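Amicyanin (Paracoccus versutus, PDB 1ID2) carries electrons as a type I blue copper protein of the plastocyanin/azurin family, probably shuttling them between redox partners. Local coordinates at residues Ala40-Val51 with Met73-Asn84. Sequence-based numbering, arbitrary orientation.
Sequences AGETVYWVNGEV and MTKDQAYAITFN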
ATOM      1  N   ALA A  40      -9.929  11.269   0.923  1.00 23.60           N
ATOM      2  CA  ALA A  40     -10.565  10.310   0.010  1.00 26.57           C
ATOM      3  C   ALA A  40     -10.307  10.756  -1.406  1.00 32.44           C
ATOM      4  O   ALA A  40     -10.263  11.960  -1.672  1.00 25.66           O
ATOM      5  CB  ALA A  40     -12.056  10.245   0.251  1.00 27.62           C
ATOM      6  N   GLY A  41     -10.078   9.795  -2.295  1.00 20.55           N
ATOM      7  CA  GLY A  41      -9.671  10.118  -3.644  1.00 16.97           C
ATOM      8  C   GLY A  41      -8.170  10.204  -3.885  1.00 42.61           C
ATOM      9  O   GLY A  41      -7.750  10.094  -5.036  1.00 31.75           O
ATOM     10  N   GLU A  42      -7.353  10.386  -2.846  1.00 25.32           N
ATOM     11  CA  GLU A  42      -5.893  10.323  -3.030  1.00 14.56           C
ATOM     12  C   GLU A  42      -5.338   8.901  -3.158  1.00 10.07           C
ATOM     13  O   GLU A  42      -5.952   7.926  -2.711  1.00 18.22           O
ATOM     14  CB  GLU A  42      -5.156  11.045  -1.903  1.00 16.47           C
ATOM     15  CG  GLU A  42      -5.256  12.569  -1.946  1.00 25.43           C
ATOM     16  CD  GLU A  42      -4.337  13.245  -0.938  1.00 42.99           C
ATOM     17  OE1 GLU A  42      -4.828  13.764   0.090  1.00 25.52           O
ATOM     18  OE2 GLU A  42      -3.112  13.258  -1.181  1.00 63.04           O
ATOM     19  N   THR A  43      -4.189   8.795  -3.821  1.00 20.42           N
ATOM     20  CA  THR A  43      -3.505   7.522  -4.041  1.00 32.98           C
ATOM     21  C   THR A  43      -2.247   7.494  -3.164  1.00 21.26           C
ATOM     22  O   THR A  43      -1.665   8.549  -2.896  1.00 13.97           O
ATOM     23  CB  THR A  43      -3.120   7.356  -5.559  1.00 27.94           C
ATOM     24  OG1 THR A  43      -4.306   7.445  -6.369  1.00 14.92           O
ATOM     25  CG2 THR A  43      -2.440   6.004  -5.824  1.00 11.53           C
ATOM     26  N   VAL A  44      -1.971   6.342  -2.549  1.00 21.19           N
ATOM     27  CA  VAL A  44      -0.727   6.148  -1.802  1.00 12.43           C
ATOM     28  C   VAL A  44       0.114   5.199  -2.623  1.00 14.99           C
ATOM     29  O   VAL A  44      -0.399   4.228  -3.118  1.00  7.82           O
ATOM     30  CB  VAL A  44      -0.949   5.487  -0.421  1.00  8.32           C
ATOM     31  CG1 VAL A  44       0.347   5.458   0.350  1.00  9.02           C
ATOM     32  CG2 VAL A  44      -2.003   6.229   0.365  1.00  5.49           C
ATOM     33  N   TYR A  45       1.409   5.473  -2.742  1.00 14.85           N
ATOM     34  CA  TYR A  45       2.332   4.526  -3.352  1.00  6.51           C
ATOM     35  C   TYR A  45       3.246   3.956  -2.290  1.00  3.80           C
ATOM     36  O   TYR A  45       3.575   4.633  -1.318  1.00  6.91           O
ATOM     37  CB  TYR A  45       3.184   5.215  -4.422  1.00 13.04           C
ATOM     38  CG  TYR A  45       2.414   5.629  -5.664  1.00 11.31           C
ATOM     39  CD1 TYR A  45       1.563   6.732  -5.650  1.00 15.90           C
ATOM     40  CD2 TYR A  45       2.594   4.963  -6.861  1.00 14.67           C
ATOM     41  CE1 TYR A  45       0.907   7.143  -6.800  1.00 17.02           C
ATOM     42  CE2 TYR A  45       1.969   5.390  -8.023  1.00 13.57           C
ATOM     43  CZ  TYR A  45       1.127   6.468  -7.986  1.00 19.22           C
ATOM     44  OH  TYR A  45       0.510   6.874  -9.148  1.00 40.44           O
ATOM     45  N   TRP A  46       3.549   2.673  -2.425  1.00  9.49           N
ATOM     46  CA  TRP A  46       4.546   2.006  -1.607  1.00  9.54           C
ATOM     47  C   TRP A  46       5.679   1.707  -2.549  1.00 11.92           C
ATOM     48  O   TRP A  46       5.434   1.429  -3.712  1.00  5.91           O
ATOM     49  CB  TRP A  46       4.004   0.692  -1.048  1.00  7.95           C
ATOM     50  CG  TRP A  46       3.066   0.879   0.093  1.00 16.37           C
ATOM     51  CD1 TRP A  46       3.379   0.877   1.419  1.00  4.79           C
ATOM     52  CD2 TRP A  46       1.656   1.151   0.003  1.00 13.85           C
ATOM     53  NE1 TRP A  46       2.261   1.150   2.158  1.00 13.45           N
ATOM     54  CE2 TRP A  46       1.199   1.324   1.321  1.00 10.45           C
ATOM     55  CE3 TRP A  46       0.752   1.250  -1.060  1.00 16.59           C
ATOM     56  CZ2 TRP A  46      -0.153   1.601   1.596  1.00 12.70           C
ATOM     57  CZ3 TRP A  46      -0.578   1.524  -0.780  1.00 13.86           C
ATOM     58  CH2 TRP A  46      -1.017   1.693   0.535  1.00 16.99           C
ATOM     59  N   VAL A  47       6.911   1.891  -2.087  1.00  8.86           N
ATOM     60  CA  VAL A  47       8.096   1.588  -2.900  1.00 10.26           C
ATOM     61  C   VAL A  47       9.052   0.726  -2.075  1.00 11.38           C
ATOM     62  O   VAL A  47       9.469   1.088  -0.977  1.00  8.92           O
ATOM     63  CB  VAL A  47       8.852   2.882  -3.340  1.00 20.94           C
ATOM     64  CG1 VAL A  47      10.091   2.518  -4.143  1.00 14.70           C
ATOM     65  CG2 VAL A  47       7.939   3.781  -4.168  1.00 24.62           C
ATOM     66  N   ASN A  48       9.348  -0.457  -2.588  1.00 12.66           N
ATOM     67  CA  ASN A  48      10.228  -1.379  -1.920  1.00 12.69           C
ATOM     68  C   ASN A  48      11.687  -1.051  -2.236  1.00 21.56           C
ATOM     69  O   ASN A  48      12.085  -1.033  -3.408  1.00 11.89           O
ATOM     70  CB  ASN A  48       9.914  -2.819  -2.362  1.00 13.66           C
ATOM     71  CG  ASN A  48      10.717  -3.851  -1.575  1.00 11.83           C
ATOM     72  OD1 ASN A  48      11.315  -3.520  -0.572  1.00 21.12           O
ATOM     73  ND2 ASN A  48      10.724  -5.098  -2.034  1.00  6.75           N
ATOM     74  N   GLY A  49      12.462  -0.774  -1.200  1.00 15.65           N
ATOM     75  CA  GLY A  49      13.847  -0.428  -1.398  1.00  8.57           C
ATOM     76  C   GLY A  49      14.785  -1.617  -1.365  1.00 23.60           C
ATOM     77  O   GLY A  49      15.956  -1.459  -1.679  1.00 18.98           O
ATOM     78  N   GLU A  50      14.313  -2.797  -0.976  1.00 13.86           N
ATOM     79  CA  GLU A  50      15.229  -3.909  -0.741  1.00  8.91           C
ATOM     80  C   GLU A  50      14.912  -5.127  -1.581  1.00  7.05           C
ATOM     81  O   GLU A  50      13.824  -5.223  -2.157  1.00 17.22           O
ATOM     82  CB  GLU A  50      15.262  -4.280   0.751  1.00 13.05           C
ATOM     83  CG  GLU A  50      13.904  -4.442   1.432  1.00 11.84           C
ATOM     84  CD  GLU A  50      14.023  -4.651   2.944  1.00 19.95           C
ATOM     85  OE1 GLU A  50      15.030  -4.223   3.540  1.00 20.25           O
ATOM     86  OE2 GLU A  50      13.080  -5.199   3.551  1.00 17.22           O
ATOM     87  N   VAL A  51      15.818  -6.099  -1.580  1.00 17.06           N
ATOM     88  CA  VAL A  51      15.629  -7.327  -2.362  1.00 23.01           C
ATOM     89  C   VAL A  51      14.610  -8.336  -1.815  1.00 11.67           C
ATOM     90  O   VAL A  51      14.155  -9.211  -2.548  1.00 23.51           O
ATOM     91  CB  VAL A  51      16.973  -8.067  -2.602  1.00 23.83           C
ATOM     92  CG1 VAL A  51      17.805  -7.302  -3.577  1.00 20.98           C
ATOM     93  CG2 VAL A  51      17.736  -8.206  -1.318  1.00 11.77           C
ATOM     94  N   MET A  73       6.250  -6.731  -4.586  1.00 15.83           N
ATOM     95  CA  MET A  73       7.232  -5.825  -5.187  1.00  7.95           C
ATOM     96  C   MET A  73       8.587  -6.407  -4.869  1.00 20.39           C
ATOM     97  O   MET A  73       8.816  -6.972  -3.787  1.00 15.11           O
ATOM     98  CB  MET A  73       7.192  -4.421  -4.569  1.00 14.61           C
ATOM     99  CG  MET A  73       5.905  -3.642  -4.766  1.00 17.60           C
ATOM    100  SD  MET A  73       5.686  -2.262  -3.584  1.00 21.25           S
ATOM    101  CE  MET A  73       4.572  -3.003  -2.380  1.00 11.06           C
ATOM    102  N   THR A  74       9.442  -6.393  -5.874  1.00 15.47           N
ATOM    103  CA  THR A  74      10.847  -6.614  -5.661  1.00 12.96           C
ATOM    104  C   THR A  74      11.466  -5.233  -5.619  1.00  2.00           C
ATOM    105  O   THR A  74      10.743  -4.213  -5.543  1.00 16.72           O
ATOM    106  CB  THR A  74      11.448  -7.454  -6.792  1.00 20.10           C
ATOM    107  OG1 THR A  74      11.306  -6.767  -8.041  1.00 27.85           O
ATOM    108  CG2 THR A  74      10.721  -8.780  -6.889  1.00 22.45           C
ATOM    109  N   LYS A  75      12.789  -5.206  -5.551  1.00 17.44           N
ATOM    110  CA  LYS A  75      13.537  -3.989  -5.287  1.00 15.39           C
ATOM    111  C   LYS A  75      13.192  -2.866  -6.271  1.00 19.96           C
ATOM    112  O   LYS A  75      13.238  -3.054  -7.485  1.00 16.93           O
ATOM    113  CB  LYS A  75      15.040  -4.296  -5.331  1.00 15.16           C
ATOM    114  CG  LYS A  75      15.884  -3.112  -4.995  1.00  9.33           C
ATOM    115  CD  LYS A  75      17.344  -3.471  -5.067  1.00 22.74           C
ATOM    116  CE  LYS A  75      18.221  -2.250  -4.878  1.00 43.39           C
ATOM    117  NZ  LYS A  75      17.739  -1.409  -3.766  1.00 43.28           N
ATOM    118  N   ASP A  76      12.940  -1.683  -5.719  1.00 28.44           N
ATOM    119  CA  ASP A  76      12.486  -0.494  -6.452  1.00 28.87           C
ATOM    120  C   ASP A  76      11.325  -0.696  -7.394  1.00 35.13           C
ATOM    121  O   ASP A  76      11.204   0.003  -8.401  1.00 33.08           O
ATOM    122  CB  ASP A  76      13.637   0.176  -7.201  1.00 33.96           C
ATOM    123  CG  ASP A  76      14.741   0.600  -6.281  1.00 51.62           C
ATOM    124  OD1 ASP A  76      15.878   0.163  -6.557  1.00 23.46           O
ATOM    125  OD2 ASP A  76      14.455   1.280  -5.251  1.00 39.17           O
ATOM    126  N   GLN A  77      10.421  -1.590  -7.029  1.00 13.72           N
ATOM    127  CA  GLN A  77       9.099  -1.530  -7.595  1.00  5.25           C
ATOM    128  C   GLN A  77       8.219  -0.740  -6.663  1.00 15.26           C
ATOM    129  O   GLN A  77       8.609  -0.411  -5.532  1.00 13.83           O
ATOM    130  CB  GLN A  77       8.580  -2.936  -7.835  1.00  2.00           C
ATOM    131  CG  GLN A  77       9.408  -3.603  -8.887  1.00 16.91           C
ATOM    132  CD  GLN A  77       8.841  -4.914  -9.340  1.00 20.69           C
ATOM    133  OE1 GLN A  77       8.479  -5.769  -8.529  1.00 24.29           O
ATOM    134  NE2 GLN A  77       8.829  -5.119 -10.645  1.00 94.05           N
ATOM    135  N   ALA A  78       7.130  -0.243  -7.221  1.00 16.85           N
ATOM    136  CA  ALA A  78       6.217   0.568  -6.466  1.00  9.86           C
ATOM    137  C   ALA A  78       4.800   0.001  -6.654  1.00 21.64           C
ATOM    138  O   ALA A  78       4.579  -0.851  -7.514  1.00 12.48           O
ATOM    139  CB  ALA A  78       6.324   2.006  -6.935  1.00  9.99           C
ATOM    140  N   TYR A  79       3.869   0.392  -5.791  1.00 19.55           N
ATOM    141  CA  TYR A  79       2.501  -0.111  -5.867  1.00 16.62           C
ATOM    142  C   TYR A  79       1.528   0.944  -5.359  1.00 15.79           C
ATOM    143  O   TYR A  79       1.838   1.669  -4.411  1.00 23.11           O
ATOM    144  CB  TYR A  79       2.382  -1.398  -5.052  1.00 12.95           C
ATOM    145  CG  TYR A  79       1.102  -2.166  -5.269  1.00 17.23           C
ATOM    146  CD1 TYR A  79       0.055  -2.045  -4.366  1.00 11.11           C
ATOM    147  CD2 TYR A  79       0.962  -3.061  -6.329  1.00  9.89           C
ATOM    148  CE1 TYR A  79      -1.086  -2.783  -4.493  1.00 11.60           C
ATOM    149  CE2 TYR A  79      -0.199  -3.816  -6.465  1.00 19.38           C
ATOM    150  CZ  TYR A  79      -1.213  -3.668  -5.527  1.00 17.23           C
ATOM    151  OH  TYR A  79      -2.364  -4.411  -5.569  1.00 21.23           O
ATOM    152  N   ALA A  80       0.406   1.099  -6.062  1.00 14.60           N
ATOM    153  CA  ALA A  80      -0.527   2.194  -5.811  1.00  8.67           C
ATOM    154  C   ALA A  80      -1.908   1.682  -5.465  1.00 20.24           C
ATOM    155  O   ALA A  80      -2.414   0.743  -6.086  1.00 11.36           O
ATOM    156  CB  ALA A  80      -0.620   3.099  -7.026  1.00 15.76           C
ATOM    157  N   ILE A  81      -2.516   2.336  -4.487  1.00 13.39           N
ATOM    158  CA  ILE A  81      -3.889   2.090  -4.114  1.00 13.66           C
ATOM    159  C   ILE A  81      -4.523   3.453  -3.923  1.00 16.88           C
ATOM    160  O   ILE A  81      -3.970   4.316  -3.207  1.00  8.43           O
ATOM    161  CB  ILE A  81      -4.015   1.276  -2.784  1.00 15.32           C
ATOM    162  CG1 ILE A  81      -3.349  -0.085  -2.924  1.00  7.78           C
ATOM    163  CG2 ILE A  81      -5.486   1.057  -2.455  1.00  6.58           C
ATOM    164  CD1 ILE A  81      -3.464  -0.967  -1.692  1.00 12.66           C
ATOM    165  N   THR A  82      -5.672   3.647  -4.570  1.00 13.45           N
ATOM    166  CA  THR A  82      -6.481   4.840  -4.388  1.00  7.18           C
ATOM    167  C   THR A  82      -7.579   4.576  -3.357  1.00 15.21           C
ATOM    168  O   THR A  82      -8.348   3.633  -3.499  1.00 15.99           O
ATOM    169  CB  THR A  82      -7.096   5.252  -5.719  1.00 15.33           C
ATOM    170  OG1 THR A  82      -6.036   5.517  -6.647  1.00 14.46           O
ATOM    171  CG2 THR A  82      -7.971   6.486  -5.559  1.00  7.73           C
ATOM    172  N   PHE A  83      -7.656   5.436  -2.344  1.00 10.27           N
ATOM    173  CA  PHE A  83      -8.577   5.251  -1.227  1.00 27.48           C
ATOM    174  C   PHE A  83      -9.747   6.192  -1.403  1.00 21.19           C
ATOM    175  O   PHE A  83      -9.598   7.403  -1.309  1.00 19.21           O
ATOM    176  CB  PHE A  83      -7.887   5.538   0.114  1.00 14.77           C
ATOM    177  CG  PHE A  83      -6.971   4.443   0.561  1.00 30.44           C
ATOM    178  CD1 PHE A  83      -5.650   4.409   0.143  1.00 14.16           C
ATOM    179  CD2 PHE A  83      -7.441   3.408   1.350  1.00 10.77           C
ATOM    180  CE1 PHE A  83      -4.827   3.348   0.502  1.00 17.02           C
ATOM    181  CE2 PHE A  83      -6.619   2.346   1.719  1.00 10.96           C
ATOM    182  CZ  PHE A  83      -5.320   2.314   1.294  1.00 12.29           C
ATOM    183  N   ASN A  84     -10.917   5.623  -1.646  1.00 15.76           N
ATOM    184  CA  ASN A  84     -12.068   6.416  -2.029  1.00 20.33           C
ATOM    185  C   ASN A  84     -12.883   6.840  -0.840  1.00 28.64           C
ATOM    186  O   ASN A  84     -13.504   7.897  -0.868  1.00 47.05           O
ATOM    187  CB  ASN A  84     -12.944   5.635  -2.994  1.00 11.32           C
ATOM    188  CG  ASN A  84     -12.205   5.239  -4.233  1.00 26.61           C
ATOM    189  OD1 ASN A  84     -11.554   6.065  -4.878  1.00 38.97           O
ATOM    190  ND2 ASN A  84     -12.252   3.964  -4.554  1.00 18.64           N
TER
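Asn48 ties the copper-side end of this antiparallel strand pair together with both its backbone and its amide. Its backbone N donates to Gln77 O and its O accepts from Asp76 N, while ND2 reaches Met73 O (3.2 Å) from above that carbonyl's plane and also bonds Met52 O. CG stands anti to the backbone N (chi1 -174°), which brings the amide against the backbone of Met73 and Thr74, and OD1 takes Glu50 N at 3.1 Å in an Asx turn. With an alanine here, Met73 O and Met52 O would probably lose their shared donor, and Glu50 N, without OD1, would be freer to shift. Next door, Lys75 NZ donates to Gly49 O at 2.7 Å and has a long salt bridge to Asp76 OD1.

Along strands 43-48 and 77-83, Ala80 CB sits over one face of the Tyr45 ring, 3.8 Å from its centroid, and the Thr43 and Thr82 hydroxyls bond OG1 to OG1 at 2.6 Å. On the other side, facing the sandwich core, the Trp46 edge meets Phe83, CH2 to CE1 4.2 Å, the two side chains crossing at about a right angle; Tyr91 meets the Trp46 ring edge-to-face. Since Glu50 OE1 salt-bridges Lys28 NZ and OE2 hydrogen-bonds NE2 of copper ligand His54, Asn48 probably helps position this second-shell carboxylate.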